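Local coordinates for glycoside hydrolase family protein (PDB 6Q2F), which is an alpha-L-rhamnosidase of the glycoside hydrolases, probably releasing terminal L-rhamnose from glycosides by hydrolysis, at residues 632-637 with 761-766; 769-774 with 806-811; 791-796 with 818-823; 812-817 with 855-860. All blocks are in the same frame, centred on the assembly; numbering follows the deposited sequence.

Coming from the N terminus, the chain enters a barrel of parallel strands and surrounding helices. From within it, contact 1 closes a loop of 123 residues, bringing the end of helix 620-636 onto strand 762-765 of a second, alpha/beta sheet. All three others open after contact 1 has closed and stay within that layer. Contact 2, across 31 residues, packs helix 767-773 on helix 803-814; contact 3, across 21, pairs strand 788-794 with strand 818-820; contact 4, across 37, seats the hairpin turn after strand 854-857 against the end of helix 803-814. Contacts 2 and 3 cross along the chain, as do 3 and 4, while 2 and 4 are consecutive. None is nested in another.

Contact 1 of 4, residues 632-637 with 761-766; sequences VAHLYG and AYDYIN
His634 and Asp763 form the firm polar end of this contact, where the last turns of helix 620-636 lie across strand 762-765. ND1 of His634 donates to OD1 of Asp763 at 2.7 Å, a nearly straight bond (168° at the hydrogen). It leaves in the plane of the imidazole and meets the oxygen on its syn side, 30° out of the carboxylate plane. Asp763 CG lies opposite its own carbonyl carbon (chi1 -70°), which puts the carboxylate at the ring's edge. The other oxygen, OD2, is bonded to the hydroxyl of Tyr789, so the carboxylate is held at both ends and fixes the ring's rotation. Replacing Asp763 by an alanine would probably leave His634 ND1 and the Tyr789 hydroxyl without their shared partner and let the imidazole turn.

Next to this, Leu635 is wedged tightly against the strand. Its CD1 sits 3.1 Å from the carbonyl O of Tyr764 and 3.7 Å from CG2 of Ile765.

Packing is looser at partly exposed Tyr636. Its OH stays 3.9 Å from OD1 of Asn766, and a water bridges this OH to Asn766 ND2; Asn768 also bonds the phenol, while Asn766 OD1 caps the N of Ala769. This is probably a domain junction: a helix of the (beta/alpha)8-type barrel docked on the edge strand of an alpha/beta sheet.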
loop_
_atom_site.group_PDB
_atom_site.type_symbol
_atom_site.label_atom_id
_atom_site.label_comp_id
_atom_site.label_asym_id
_atom_site.label_seq_id
_atom_site.Cartn_x
_atom_site.Cartn_y
_atom_site.Cartn_z
ATOM N N VAL A 632 5.277 0.899 -11.711
ATOM C CA VAL A 632 6.672 1.311 -11.535
ATOM C C VAL A 632 7.595 0.304 -12.202
ATOM O O VAL A 632 8.443 0.661 -13.036
ATOM C CB VAL A 632 7.015 1.480 -10.038
ATOM C CG1 VAL A 632 8.533 1.684 -9.871
ATOM C CG2 VAL A 632 6.290 2.685 -9.459
ATOM N N ALA A 633 7.423 -0.977 -11.865
ATOM C CA ALA A 633 8.310 -2.009 -12.388
ATOM C C ALA A 633 8.248 -2.094 -13.910
ATOM O O ALA A 633 9.247 -2.417 -14.553
ATOM C CB ALA A 633 7.965 -3.358 -11.766
ATOM N N HIS A 634 7.075 -1.847 -14.499
ATOM C CA HIS A 634 6.968 -1.881 -15.955
ATOM C C HIS A 634 7.678 -0.680 -16.574
ATOM O O HIS A 634 8.446 -0.826 -17.533
ATOM C CB HIS A 634 5.493 -1.905 -16.390
ATOM C CG HIS A 634 4.700 -3.042 -15.825
ATOM N ND1 HIS A 634 3.320 -3.038 -15.806
ATOM C CD2 HIS A 634 5.079 -4.214 -15.259
ATOM C CE1 HIS A 634 2.882 -4.153 -15.249
ATOM N NE2 HIS A 634 3.930 -4.890 -14.918
ATOM N N LEU A 635 7.434 0.508 -16.032
ATOM C CA LEU A 635 7.989 1.723 -16.612
ATOM C C LEU A 635 9.483 1.859 -16.338
ATOM O O LEU A 635 10.250 2.137 -17.264
ATOM C CB LEU A 635 7.218 2.936 -16.092
ATOM C CG LEU A 635 5.891 2.998 -16.844
ATOM C CD1 LEU A 635 4.819 3.525 -15.952
ATOM C CD2 LEU A 635 6.040 3.895 -18.076
ATOM N N TYR A 636 9.928 1.625 -15.098
ATOM C CA TYR A 636 11.329 1.871 -14.774
ATOM C C TYR A 636 12.205 0.640 -14.949
ATOM O O TYR A 636 13.412 0.724 -14.711
ATOM C CB TYR A 636 11.458 2.445 -13.349
ATOM C CG TYR A 636 10.881 3.842 -13.276
ATOM C CD1 TYR A 636 9.515 4.035 -13.090
ATOM C CD2 TYR A 636 11.700 4.977 -13.431
ATOM C CE1 TYR A 636 8.979 5.308 -13.049
ATOM C CE2 TYR A 636 11.161 6.266 -13.411
ATOM C CZ TYR A 636 9.807 6.423 -13.212
ATOM O OH TYR A 636 9.249 7.672 -13.173
ATOM N N GLY A 637 11.633 -0.487 -15.373
ATOM C CA GLY A 637 12.424 -1.627 -15.791
ATOM C C GLY A 637 12.882 -2.564 -14.696
ATOM O O GLY A 637 13.696 -3.452 -14.967
ATOM N N ALA A 761 -4.811 -3.803 -21.395
ATOM C CA ALA A 761 -4.089 -3.604 -20.148
ATOM C C ALA A 761 -3.587 -2.165 -20.048
ATOM O O ALA A 761 -3.484 -1.444 -21.044
ATOM C CB ALA A 761 -2.912 -4.573 -20.027
ATOM N N TYR A 762 -3.280 -1.748 -18.822
ATOM C CA TYR A 762 -2.832 -0.385 -18.600
ATOM C C TYR A 762 -1.827 -0.331 -17.462
ATOM O O TYR A 762 -1.780 -1.211 -16.594
ATOM C CB TYR A 762 -3.998 0.566 -18.297
ATOM C CG TYR A 762 -4.721 0.312 -16.991
ATOM C CD1 TYR A 762 -5.678 -0.701 -16.883
ATOM C CD2 TYR A 762 -4.490 1.118 -15.881
ATOM C CE1 TYR A 762 -6.360 -0.928 -15.687
ATOM C CE2 TYR A 762 -5.162 0.905 -14.696
ATOM C CZ TYR A 762 -6.091 -0.122 -14.595
ATOM O OH TYR A 762 -6.764 -0.314 -13.409
ATOM N N ASP A 763 -0.996 0.709 -17.523
ATOM C CA ASP A 763 -0.097 1.131 -16.462
ATOM C C ASP A 763 -0.484 2.544 -16.046
ATOM O O ASP A 763 -0.945 3.344 -16.872
ATOM C CB ASP A 763 1.371 1.162 -16.933
ATOM C CG ASP A 763 1.953 -0.214 -17.183
ATOM O OD1 ASP A 763 1.556 -1.158 -16.472
ATOM O OD2 ASP A 763 2.825 -0.332 -18.085
ATOM N N TYR A 764 -0.286 2.861 -14.774
ATOM C CA TYR A 764 -0.311 4.257 -14.370
ATOM C C TYR A 764 1.024 4.904 -14.716
ATOM O O TYR A 764 2.080 4.265 -14.637
ATOM C CB TYR A 764 -0.544 4.396 -12.873
ATOM C CG TYR A 764 -1.917 4.002 -12.421
ATOM C CD1 TYR A 764 -3.035 4.695 -12.866
ATOM C CD2 TYR A 764 -2.103 2.952 -11.531
ATOM C CE1 TYR A 764 -4.305 4.356 -12.440
ATOM C CE2 TYR A 764 -3.370 2.610 -11.096
ATOM C CZ TYR A 764 -4.462 3.312 -11.553
ATOM O OH TYR A 764 -5.712 2.957 -11.130
ATOM N N ILE A 765 0.977 6.181 -15.103
ATOM C CA ILE A 765 2.176 7.001 -15.257
ATOM C C ILE A 765 1.978 8.261 -14.433
ATOM O O ILE A 765 0.881 8.834 -14.416
ATOM C CB ILE A 765 2.484 7.371 -16.727
ATOM C CG1 ILE A 765 1.309 8.090 -17.381
ATOM C CG2 ILE A 765 2.816 6.150 -17.537
ATOM C CD1 ILE A 765 1.698 8.733 -18.735
ATOM N N ASN A 766 3.023 8.669 -13.721
ATOM C CA ASN A 766 3.021 9.893 -12.946
ATOM C C ASN A 766 3.775 10.977 -13.709
ATOM O O ASN A 766 4.163 10.804 -14.875
ATOM C CB ASN A 766 3.613 9.633 -11.552
ATOM C CG ASN A 766 5.094 9.273 -11.593
ATOM O OD1 ASN A 766 5.647 8.976 -12.653
ATOM N ND2 ASN A 766 5.737 9.270 -10.420
HETATM O O HOH W 1 8.237 8.295 -10.605
#

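Contact 2 of 4, residues 769-774 with 806-811; sequences ALTELL and LRKLAA
With CG trans to the backbone N (chi1 -166°) and a bend at chi2, Lys808 folds its chain over the backbone of Thr771. Its CG lies 3.6 Å from Thr771 CA and equally near the carbonyl O of Leu770, and CD runs on past Thr771 O at 3.8 Å. In Thr771, chi1 of 61° turns OG1 back to the carbonyl of Phe767 in its own helix, leaving the methyl CG2 to meet Lys808 CB at 3.8 Å. The polar end of the lysine is tied in by water, which accepts from NZ at 3.2 Å and donates to the carbonyl O of Leu774.

On the buried side, Leu770 and Leu809 meet methyl to methyl, CD1 to CD1 at 4.2 Å, their side chains about perpendicular. Both also rest on Ile792 of the adjoining sheet. Helix 767-773 widens into a pi-type turn at 769-773, with a weak bond from Leu774 N to Ala769 O. At 59° between axes and 9.3 Å apart, the segments show two helices lying on the same face of a mixed, largely parallel sheet, consistent with a Rossmann- or flavodoxin-like layer.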
loop_
_atom_site.group_PDB
_atom_site.type_symbol
_atom_site.label_atom_id
_atom_site.label_comp_id
_atom_site.label_asym_id
_atom_site.label_seq_id
_atom_site.Cartn_x
_atom_site.Cartn_y
_atom_site.Cartn_z
ATOM N N ALA A 769 7.354 9.845 -14.893
ATOM C CA ALA A 769 7.280 8.934 -16.027
ATOM C C ALA A 769 6.847 9.676 -17.287
ATOM O O ALA A 769 7.446 9.501 -18.347
ATOM C CB ALA A 769 6.332 7.775 -15.716
ATOM N N LEU A 770 5.819 10.516 -17.184
ATOM C CA LEU A 770 5.374 11.288 -18.344
ATOM C C LEU A 770 6.517 12.100 -18.945
ATOM O O LEU A 770 6.733 12.085 -20.164
ATOM C CB LEU A 770 4.212 12.212 -17.959
ATOM C CG LEU A 770 3.840 13.269 -19.005
ATOM C CD1 LEU A 770 3.332 12.627 -20.302
ATOM C CD2 LEU A 770 2.813 14.261 -18.468
ATOM N N THR A 771 7.287 12.782 -18.097
ATOM C CA THR A 771 8.225 13.793 -18.574
ATOM C C THR A 771 9.648 13.289 -18.781
ATOM O O THR A 771 10.447 14.003 -19.399
ATOM C CB THR A 771 8.272 14.980 -17.610
ATOM O OG1 THR A 771 8.707 14.532 -16.324
ATOM C CG2 THR A 771 6.899 15.628 -17.490
ATOM N N GLU A 772 9.992 12.094 -18.297
ATOM C CA GLU A 772 11.365 11.608 -18.370
ATOM C C GLU A 772 11.532 10.283 -19.095
ATOM O O GLU A 772 12.631 10.008 -19.585
ATOM C CB GLU A 772 11.954 11.442 -16.961
ATOM C CG GLU A 772 11.900 12.696 -16.091
ATOM C CD GLU A 772 12.937 13.734 -16.489
ATOM O OE1 GLU A 772 13.890 13.376 -17.220
ATOM O OE2 GLU A 772 12.801 14.903 -16.068
ATOM N N LEU A 773 10.497 9.444 -19.154
ATOM C CA LEU A 773 10.629 8.098 -19.699
ATOM C C LEU A 773 10.083 7.970 -21.117
ATOM O O LEU A 773 10.701 7.317 -21.961
ATOM C CB LEU A 773 9.901 7.080 -18.812
ATOM C CG LEU A 773 10.417 6.907 -17.376
ATOM C CD1 LEU A 773 9.642 5.824 -16.645
ATOM C CD2 LEU A 773 11.932 6.626 -17.369
ATOM N N LEU A 774 8.923 8.572 -21.376
ATOM C CA LEU A 774 8.170 8.296 -22.584
ATOM C C LEU A 774 8.763 9.054 -23.758
ATOM O O LEU A 774 9.061 10.246 -23.657
ATOM C CB LEU A 774 6.708 8.693 -22.395
ATOM C CG LEU A 774 5.935 7.914 -21.346
ATOM C CD1 LEU A 774 4.469 8.271 -21.440
ATOM C CD2 LEU A 774 6.144 6.433 -21.595
ATOM N N LEU A 806 2.101 19.897 -19.232
ATOM C CA LEU A 806 1.410 20.169 -20.491
ATOM C C LEU A 806 2.404 20.309 -21.636
ATOM O O LEU A 806 2.152 19.835 -22.756
ATOM C CB LEU A 806 0.562 21.426 -20.343
ATOM C CG LEU A 806 -0.271 21.837 -21.552
ATOM C CD1 LEU A 806 -1.263 20.739 -21.903
ATOM C CD2 LEU A 806 -1.008 23.119 -21.217
ATOM N N ARG A 807 3.549 20.941 -21.362
ATOM C CA ARG A 807 4.611 21.061 -22.353
ATOM C C ARG A 807 5.041 19.696 -22.863
ATOM O O ARG A 807 5.158 19.473 -24.073
ATOM C CB ARG A 807 5.808 21.781 -21.749
ATOM C CG ARG A 807 5.715 23.298 -21.778
ATOM C CD ARG A 807 6.784 23.893 -20.847
ATOM N NE ARG A 807 6.955 25.322 -21.069
ATOM C CZ ARG A 807 7.741 26.096 -20.337
ATOM N NH1 ARG A 807 8.420 25.568 -19.326
ATOM N NH2 ARG A 807 7.846 27.389 -20.618
ATOM N N LYS A 808 5.318 18.776 -21.939
ATOM C CA LYS A 808 5.775 17.457 -22.347
ATOM C C LYS A 808 4.685 16.719 -23.102
ATOM O O LYS A 808 4.952 16.048 -24.106
ATOM C CB LYS A 808 6.221 16.647 -21.132
ATOM C CG LYS A 808 7.015 15.428 -21.541
ATOM C CD LYS A 808 8.401 15.819 -22.074
ATOM C CE LYS A 808 9.043 14.659 -22.832
ATOM N NZ LYS A 808 10.456 14.925 -23.243
ATOM N N LEU A 809 3.447 16.845 -22.643
ATOM C CA LEU A 809 2.339 16.173 -23.306
ATOM C C LEU A 809 2.154 16.710 -24.719
ATOM O O LEU A 809 2.030 15.937 -25.677
ATOM C CB LEU A 809 1.081 16.356 -22.472
ATOM C CG LEU A 809 -0.135 15.549 -22.851
ATOM C CD1 LEU A 809 0.034 14.092 -22.363
ATOM C CD2 LEU A 809 -1.336 16.230 -22.230
ATOM N N ALA A 810 2.163 18.038 -24.867
ATOM C CA ALA A 810 2.082 18.639 -26.193
ATOM C C ALA A 810 3.236 18.192 -27.073
ATOM O O ALA A 810 3.047 17.929 -28.265
ATOM C CB ALA A 810 2.062 20.166 -26.086
ATOM N N ALA A 811 4.445 18.109 -26.512
ATOM C CA ALA A 811 5.589 17.738 -27.336
ATOM C C ALA A 811 5.469 16.291 -27.812
ATOM O O ALA A 811 5.814 15.973 -28.958
ATOM C CB ALA A 811 6.890 17.950 -26.560
HETATM O O HOH W 2 10.647 12.203 -24.898
#

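Contact 3 of 4, residues 791-796 with 818-823; sequences TIYLGG and TVVGKA
Tyr793 and Val820 sit side by side on one face of the sheet, the ring slanting across the valine so that CD1 comes within 3.9 Å of Val820 CG1. Both have chi1 near 180°, and in Tyr793 this sends the ring out over its neighbour strand. The phenol OH goes on to a hydrogen bond with Gln866 NE2. On the same face Thr791 stands at about a right angle to Val820, with OG1 3.3 Å from CG2, and helix 868-874 covers the group. Putting an alanine in place of Tyr793 would probably leave Gln866 NE2 without its hydroxyl partner and open a gap beside Val820.

The two backbones are parallel neighbours, in the register Ile792 to Val819 and Tyr793 to Val820. Val820 N binds the O of Ile792 at 2.8 Å, almost straight at 177°, and Leu794 N donates to Val820 O at the same length; Ile792 N reaches Thr818 O at 3.1 Å, in the carbonyl plane. Since helix 803-814 joins the two strands, this is a beta-alpha-beta crossover within the alpha/beta sheet.

That helix covers the other face. There Ile792 and Val819 lie abreast and touch more lightly, CB to CG2 at 4.2 Å, with Leu809 packed over both. Leu794 leans obliquely across Val819, its CG 3.9 Å from CG1. Across from Leu794 lies Gly821, where any beta carbon would run into Leu794 CB, so the bare backbone lets the leucine close down on the chain.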
loop_
_atom_site.group_PDB
_atom_site.type_symbol
_atom_site.label_atom_id
_atom_site.label_comp_id
_atom_site.label_asym_id
_atom_site.label_seq_id
_atom_site.Cartn_x
_atom_site.Cartn_y
_atom_site.Cartn_z
ATOM N N THR A 791 -1.463 5.030 -26.318
ATOM C CA THR A 791 -2.014 6.330 -25.962
ATOM C C THR A 791 -1.761 6.629 -24.492
ATOM O O THR A 791 -1.534 5.725 -23.679
ATOM C CB THR A 791 -3.516 6.392 -26.238
ATOM O OG1 THR A 791 -3.982 7.721 -26.001
ATOM C CG2 THR A 791 -4.244 5.453 -25.293
ATOM N N ILE A 792 -1.798 7.916 -24.173
ATOM C CA ILE A 792 -1.871 8.414 -22.810
ATOM C C ILE A 792 -3.328 8.725 -22.545
ATOM O O ILE A 792 -4.000 9.325 -23.389
ATOM C CB ILE A 792 -1.008 9.679 -22.622
ATOM C CG1 ILE A 792 0.479 9.329 -22.631
ATOM C CG2 ILE A 792 -1.382 10.401 -21.330
ATOM C CD1 ILE A 792 1.396 10.545 -22.744
ATOM N N TYR A 793 -3.821 8.329 -21.386
ATOM C CA TYR A 793 -5.168 8.684 -20.962
ATOM C C TYR A 793 -5.082 9.700 -19.829
ATOM O O TYR A 793 -4.317 9.507 -18.884
ATOM C CB TYR A 793 -5.935 7.442 -20.517
ATOM C CG TYR A 793 -7.317 7.767 -20.049
ATOM C CD1 TYR A 793 -8.347 7.952 -20.960
ATOM C CD2 TYR A 793 -7.603 7.888 -18.690
ATOM C CE1 TYR A 793 -9.631 8.258 -20.539
ATOM C CE2 TYR A 793 -8.885 8.195 -18.260
ATOM C CZ TYR A 793 -9.894 8.390 -19.188
ATOM O OH TYR A 793 -11.169 8.708 -18.775
ATOM N N LEU A 794 -5.860 10.780 -19.926
ATOM C CA LEU A 794 -5.842 11.814 -18.887
ATOM C C LEU A 794 -6.918 11.472 -17.871
ATOM O O LEU A 794 -8.101 11.725 -18.098
ATOM C CB LEU A 794 -6.051 13.203 -19.476
ATOM C CG LEU A 794 -5.022 13.599 -20.533
ATOM C CD1 LEU A 794 -5.295 15.002 -20.988
ATOM C CD2 LEU A 794 -3.601 13.480 -19.990
ATOM N N GLY A 795 -6.505 10.898 -16.744
ATOM C CA GLY A 795 -7.443 10.526 -15.703
ATOM C C GLY A 795 -7.053 11.122 -14.369
ATOM O O GLY A 795 -6.327 12.124 -14.327
ATOM N N GLY A 796 -7.529 10.520 -13.280
ATOM C CA GLY A 796 -7.122 10.966 -11.959
ATOM C C GLY A 796 -7.462 12.425 -11.736
ATOM O O GLY A 796 -8.594 12.862 -11.959
ATOM N N THR A 818 -0.682 9.817 -29.396
ATOM C CA THR A 818 -2.106 10.031 -29.183
ATOM C C THR A 818 -2.390 10.241 -27.703
ATOM O O THR A 818 -1.871 9.505 -26.853
ATOM C CB THR A 818 -2.912 8.837 -29.706
ATOM O OG1 THR A 818 -2.530 8.578 -31.063
ATOM C CG2 THR A 818 -4.406 9.107 -29.634
ATOM N N VAL A 819 -3.209 11.244 -27.400
ATOM C CA VAL A 819 -3.682 11.511 -26.048
ATOM C C VAL A 819 -5.198 11.420 -26.055
ATOM O O VAL A 819 -5.858 11.988 -26.931
ATOM C CB VAL A 819 -3.242 12.895 -25.526
ATOM C CG1 VAL A 819 -4.051 13.283 -24.287
ATOM C CG2 VAL A 819 -1.777 12.905 -25.226
ATOM N N VAL A 820 -5.742 10.678 -25.095
ATOM C CA VAL A 820 -7.181 10.578 -24.884
ATOM C C VAL A 820 -7.503 11.292 -23.583
ATOM O O VAL A 820 -7.023 10.892 -22.512
ATOM C CB VAL A 820 -7.639 9.116 -24.827
ATOM C CG1 VAL A 820 -9.154 9.036 -24.580
ATOM C CG2 VAL A 820 -7.223 8.404 -26.093
ATOM N N GLY A 821 -8.315 12.330 -23.669
ATOM C CA GLY A 821 -8.714 13.053 -22.482
ATOM C C GLY A 821 -9.226 14.426 -22.828
ATOM O O GLY A 821 -9.008 14.952 -23.919
ATOM N N LYS A 822 -9.901 15.027 -21.859
ATOM C CA LYS A 822 -10.424 16.368 -22.028
ATOM C C LYS A 822 -9.423 17.393 -21.511
ATOM O O LYS A 822 -8.546 17.096 -20.685
ATOM C CB LYS A 822 -11.777 16.506 -21.330
ATOM C CG LYS A 822 -12.878 15.774 -22.100
ATOM C CD LYS A 822 -14.218 15.748 -21.381
ATOM C CE LYS A 822 -15.253 15.022 -22.237
ATOM N NZ LYS A 822 -16.527 14.749 -21.503
ATOM N N ALA A 823 -9.547 18.606 -22.041
ATOM C CA ALA A 823 -8.591 19.657 -21.741
ATOM C C ALA A 823 -8.555 19.940 -20.240
ATOM O O ALA A 823 -9.608 20.030 -19.599
ATOM C CB ALA A 823 -8.957 20.931 -22.512
#

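Contact 4 of 4, residues 812-817 with 855-860; sequences LVVGGA and ARVGKG
Lys859 and Val814 make the one conventional hydrogen bond of the contact. The backbone N of Lys859 donates to Val814 O at 3.1 Å, straight at the hydrogen (163°) but coming from above the carbonyl plane, 35° out of it, and not on a lone pair. It gives a carbonyl in the last turn of helix 803-814 a partner from outside the helix.

Weaker CH...O contacts gather at Gly860. Its CA lies 3.1 Å from Val813 O and 3.3 Å from Ala817 O. Val813 O also accepts from Gly816 N, part of the Schellman motif that ends the helix, with Gly816 taking the positive phi. The facing chain is a tight hairpin, its type II' turn running from Val857 to Gly860 between strands 854-857 and 860-863.

Apolar packing lies to one side. Val813 has CG1 trans to its backbone N (chi1 173°), which presses that methyl to 3.6 Å from Val857 CB; CG2 of Val814 meets Val857 CG1 more loosely, at 4.4 Å. Leu848 packs on Val813 and Val857 alike. Lys859 adds its aliphatic start, CB standing 3.7 Å from Val814 O.

Beta carbons at Gly858 and Gly860 would collide with the helix end, so the fit combines valine packing with close backbone approach at the glycines. With one backbone bond, weak CH...O contacts and no side-chain polar group joining the segments, the seat depends on shape.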
loop_
_atom_site.group_PDB
_atom_site.type_symbol
_atom_site.label_atom_id
_atom_site.label_comp_id
_atom_site.label_asym_id
_atom_site.label_seq_id
_atom_site.Cartn_x
_atom_site.Cartn_y
_atom_site.Cartn_z
ATOM N N LEU A 812 4.967 15.400 -26.954
ATOM C CA LEU A 812 4.789 14.017 -27.379
ATOM C C LEU A 812 3.707 13.912 -28.446
ATOM O O LEU A 812 3.889 13.217 -29.451
ATOM C CB LEU A 812 4.453 13.135 -26.178
ATOM C CG LEU A 812 5.556 12.976 -25.128
ATOM C CD1 LEU A 812 4.996 12.327 -23.873
ATOM C CD2 LEU A 812 6.702 12.146 -25.688
ATOM N N VAL A 813 2.574 14.592 -28.237
ATOM C CA VAL A 813 1.527 14.675 -29.257
ATOM C C VAL A 813 2.110 15.163 -30.578
ATOM O O VAL A 813 2.017 14.480 -31.606
ATOM C CB VAL A 813 0.374 15.582 -28.781
ATOM C CG1 VAL A 813 -0.624 15.799 -29.902
ATOM C CG2 VAL A 813 -0.334 14.973 -27.579
ATOM N N VAL A 814 2.742 16.347 -30.567
ATOM C CA VAL A 814 3.295 16.903 -31.807
ATOM C C VAL A 814 4.326 15.950 -32.415
ATOM O O VAL A 814 4.475 15.869 -33.641
ATOM C CB VAL A 814 3.871 18.308 -31.548
ATOM C CG1 VAL A 814 4.678 18.817 -32.749
ATOM C CG2 VAL A 814 2.713 19.290 -31.276
ATOM N N GLY A 815 5.023 15.179 -31.570
ATOM C CA GLY A 815 5.979 14.196 -32.054
ATOM C C GLY A 815 5.356 12.905 -32.573
ATOM O O GLY A 815 6.096 12.032 -33.040
ATOM N N GLY A 816 4.037 12.754 -32.466
ATOM C CA GLY A 816 3.332 11.642 -33.097
ATOM C C GLY A 816 2.420 10.820 -32.198
ATOM O O GLY A 816 1.778 9.880 -32.672
ATOM N N ALA A 817 2.345 11.148 -30.908
ATOM C CA ALA A 817 1.597 10.327 -29.968
ATOM C C ALA A 817 0.126 10.730 -29.914
ATOM O O ALA A 817 -0.264 11.836 -30.288
ATOM C CB ALA A 817 2.199 10.414 -28.564
ATOM N N ALA A 855 -8.751 15.827 -32.804
ATOM C CA ALA A 855 -7.930 16.689 -33.633
ATOM C C ALA A 855 -6.576 16.058 -33.927
ATOM O O ALA A 855 -5.934 15.473 -33.041
ATOM C CB ALA A 855 -7.720 18.042 -32.958
ATOM N N ARG A 856 -6.155 16.182 -35.185
ATOM C CA ARG A 856 -4.773 15.943 -35.565
ATOM C C ARG A 856 -3.953 17.150 -35.134
ATOM O O ARG A 856 -4.293 18.294 -35.451
ATOM C CB ARG A 856 -4.659 15.707 -37.072
ATOM C CG ARG A 856 -4.636 14.217 -37.476
ATOM C CD ARG A 856 -5.642 13.420 -36.673
ATOM N NE ARG A 856 -5.773 12.044 -37.141
ATOM C CZ ARG A 856 -6.914 11.364 -37.104
ATOM N NH1 ARG A 856 -8.013 11.943 -36.623
ATOM N NH2 ARG A 856 -6.962 10.118 -37.558
ATOM N N VAL A 857 -2.888 16.897 -34.380
ATOM C CA VAL A 857 -2.107 17.929 -33.709
ATOM C C VAL A 857 -0.651 17.579 -33.965
ATOM O O VAL A 857 -0.138 16.606 -33.391
ATOM C CB VAL A 857 -2.396 17.982 -32.198
ATOM C CG1 VAL A 857 -1.647 19.145 -31.522
ATOM C CG2 VAL A 857 -3.905 18.040 -31.935
ATOM N N GLY A 858 0.015 18.363 -34.809
ATOM C CA GLY A 858 1.324 17.947 -35.263
ATOM C C GLY A 858 1.206 16.606 -35.948
ATOM O O GLY A 858 0.269 16.356 -36.711
ATOM N N LYS A 859 2.144 15.711 -35.667
ATOM C CA LYS A 859 2.031 14.379 -36.238
ATOM C C LYS A 859 1.164 13.444 -35.400
ATOM O O LYS A 859 1.002 12.284 -35.779
ATOM C CB LYS A 859 3.422 13.768 -36.434
ATOM C CG LYS A 859 4.388 14.705 -37.159
ATOM C CD LYS A 859 5.520 13.923 -37.808
ATOM C CE LYS A 859 6.881 14.491 -37.443
ATOM N NZ LYS A 859 7.680 14.842 -38.649
ATOM N N GLY A 860 0.592 13.918 -34.290
ATOM C CA GLY A 860 -0.157 13.083 -33.379
ATOM C C GLY A 860 -1.638 13.403 -33.352
ATOM O O GLY A 860 -2.206 13.966 -34.298
#